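Protein DJ-1 homolog D (Arabidopsis thaliana, PDB 4OGG) belongs to the DJ-1/PfpI family and carries two such domains in one chain, each built around a mixed beta sheet flanked by helices. Local coordinates at residues Thr31-Cys36 / Thr67-Phe72. Residues are numbered along the deposited sequence; the frame is centred on the assembly and turned at random.
Sequences TVHTVC and TLNATF
Asn69 docks its side-chain amide on the backbone of Val32 and Thr34, along the edge of strand 30-35. The amide nitrogen donates to the strand (Asn69 ND2 to Val32 O, 3.0 Å), nearly straight at 167° and in the planes of both amides. The amide oxygen accepts from it (Thr34 N to Asn69 OD1, 2.7 Å); this donor is tilted from the carbonyl plane. The amide thus takes one acceptor and one donor of the strand, much as a neighbouring strand would. With chi1 at 68°, CG of Asn69 sits between its own N and carbonyl carbon, and the amide reaches the strand while the loop backbone stays close.

Thr34 answers with its hydroxyl, which accepts a backbone N-H (Thr34 OG1 to Asn69 N, 3.0 Å), and a water links OG1 to Thr67 O. A weak bond from Ala70 N to Thr34 O follows. Farther along, a second water accepts the N-H groups of Cys36 and Phe72.

The apolar contacts lie on both sides of this polar line. Val35 CG1 presses on Ala70 CB at 3.4 Å, tighter than usual for two carbons. Val35 CG2 meets Phe72 CD2, and the two side chains cross at about a right angle. Leu68 CD1 lies 3.6 Å from Cys36 CB. Beyond the loop, Phe72 packs on helix 98-110 and Val32 on helix 15-27.

Strand 30-35 is outermost, within this chain, in the central six-stranded sheet of the first DJ-1/PfpI unit; its other edge bonds to strand 3-8. The loop, between strands 66-67 and 82-85, crosses it at 76°, so regular strand pairing is not formed. Instead, the Asn69 amide, the weak Ala70 bond and one water serve backbone groups of 31-36, while the Thr34 hydroxyl and the other water serve those of the loop.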
loop_
_atom_site.group_PDB
_atom_site.type_symbol
_atom_site.label_atom_id
_atom_site.label_comp_id
_atom_site.label_asym_id
_atom_site.label_seq_id
_atom_site.Cartn_x
_atom_site.Cartn_y
_atom_site.Cartn_z
ATOM N N THR C 31 -24.578 23.403 -13.019
ATOM C CA THR C 31 -25.070 22.067 -12.704
ATOM C C THR C 31 -24.129 21.113 -13.423
ATOM O O THR C 31 -23.905 21.254 -14.622
ATOM C CB THR C 31 -26.504 21.854 -13.222
ATOM O OG1 THR C 31 -27.397 22.714 -12.506
ATOM C CG2 THR C 31 -26.936 20.403 -13.033
ATOM N N VAL C 32 -23.576 20.153 -12.691
ATOM C CA VAL C 32 -22.634 19.209 -13.279
ATOM C C VAL C 32 -23.068 17.753 -13.151
ATOM O O VAL C 32 -23.415 17.285 -12.065
ATOM C CB VAL C 32 -21.233 19.342 -12.634
ATOM C CG1 VAL C 32 -20.236 18.429 -13.353
ATOM C CG2 VAL C 32 -20.769 20.789 -12.688
ATOM N N HIS C 33 -23.029 17.044 -14.273
ATOM C CA HIS C 33 -23.387 15.632 -14.315
ATOM C C HIS C 33 -22.147 14.817 -14.658
ATOM O O HIS C 33 -21.331 15.228 -15.483
ATOM C CB HIS C 33 -24.473 15.387 -15.365
ATOM C CG HIS C 33 -25.822 15.893 -14.963
ATOM N ND1 HIS C 33 -26.912 15.852 -15.803
ATOM C CD2 HIS C 33 -26.261 16.436 -13.803
ATOM C CE1 HIS C 33 -27.966 16.347 -15.178
ATOM N NE2 HIS C 33 -27.597 16.709 -13.962
ATOM N N THR C 34 -22.008 13.661 -14.022
ATOM C CA THR C 34 -20.859 12.793 -14.259
ATOM C C THR C 34 -21.333 11.435 -14.751
ATOM O O THR C 34 -22.224 10.835 -14.158
ATOM C CB THR C 34 -20.051 12.596 -12.974
ATOM O OG1 THR C 34 -20.919 12.111 -11.941
ATOM C CG2 THR C 34 -19.425 13.913 -12.532
ATOM N N VAL C 35 -20.715 10.952 -15.821
ATOM C CA VAL C 35 -21.085 9.674 -16.415
ATOM C C VAL C 35 -19.874 8.828 -16.802
ATOM O O VAL C 35 -18.785 9.346 -17.042
ATOM C CB VAL C 35 -21.945 9.890 -17.686
ATOM C CG1 VAL C 35 -23.225 10.638 -17.331
ATOM C CG2 VAL C 35 -21.151 10.669 -18.733
ATOM N N CYS C 36 -20.082 7.517 -16.861
ATOM C CA CYS C 36 -19.036 6.584 -17.252
ATOM C C CYS C 36 -19.717 5.504 -18.074
ATOM O O CYS C 36 -20.726 4.945 -17.643
ATOM C CB CYS C 36 -18.375 5.952 -16.028
ATOM S SG CYS C 36 -17.154 4.667 -16.450
ATOM N N THR C 67 -18.252 8.738 -6.933
ATOM C CA THR C 67 -19.634 8.339 -7.182
ATOM C C THR C 67 -20.272 9.162 -8.298
ATOM O O THR C 67 -20.353 10.387 -8.214
ATOM C CB THR C 67 -20.491 8.483 -5.908
ATOM O OG1 THR C 67 -19.882 7.753 -4.832
ATOM C CG2 THR C 67 -21.892 7.938 -6.151
ATOM N N LEU C 68 -20.720 8.474 -9.342
ATOM C CA LEU C 68 -21.355 9.113 -10.492
ATOM C C LEU C 68 -22.764 9.565 -10.124
ATOM O O LEU C 68 -23.419 8.932 -9.298
ATOM C CB LEU C 68 -21.430 8.122 -11.653
ATOM C CG LEU C 68 -20.095 7.486 -12.057
ATOM C CD1 LEU C 68 -20.347 6.325 -13.008
ATOM C CD2 LEU C 68 -19.192 8.542 -12.702
ATOM N N ASN C 69 -23.228 10.657 -10.732
ATOM C CA ASN C 69 -24.571 11.152 -10.452
ATOM C C ASN C 69 -25.475 11.122 -11.679
ATOM O O ASN C 69 -26.611 11.600 -11.635
ATOM C CB ASN C 69 -24.528 12.573 -9.862
ATOM C CG ASN C 69 -24.065 13.624 -10.858
ATOM O OD1 ASN C 69 -23.842 13.342 -12.033
ATOM N ND2 ASN C 69 -23.931 14.856 -10.383
ATOM N N ALA C 70 -24.977 10.546 -12.768
ATOM C CA ALA C 70 -25.750 10.448 -14.001
ATOM C C ALA C 70 -25.481 9.135 -14.731
ATOM O O ALA C 70 -24.479 8.459 -14.478
ATOM C CB ALA C 70 -25.444 11.625 -14.908
ATOM N N THR C 71 -26.378 8.786 -15.646
ATOM C CA THR C 71 -26.270 7.547 -16.404
ATOM C C THR C 71 -25.878 7.798 -17.859
ATOM O O THR C 71 -26.639 8.377 -18.634
ATOM C CB THR C 71 -27.608 6.774 -16.353
ATOM O OG1 THR C 71 -27.998 6.598 -14.982
ATOM C CG2 THR C 71 -27.471 5.408 -17.022
ATOM N N PHE C 72 -24.681 7.340 -18.218
ATOM C CA PHE C 72 -24.131 7.502 -19.558
ATOM C C PHE C 72 -25.111 7.169 -20.686
ATOM O O PHE C 72 -25.298 7.960 -21.612
ATOM C CB PHE C 72 -22.876 6.629 -19.699
ATOM C CG PHE C 72 -22.131 6.839 -20.983
ATOM C CD1 PHE C 72 -22.565 6.247 -22.166
ATOM C CD2 PHE C 72 -21.008 7.659 -21.019
ATOM C CE1 PHE C 72 -21.891 6.472 -23.367
ATOM C CE2 PHE C 72 -20.328 7.890 -22.212
ATOM C CZ PHE C 72 -20.770 7.296 -23.389
HETATM O O HOH W 1 -20.925 12.790 -9.304
HETATM O O HOH W 2 -22.802 6.785 -16.063
#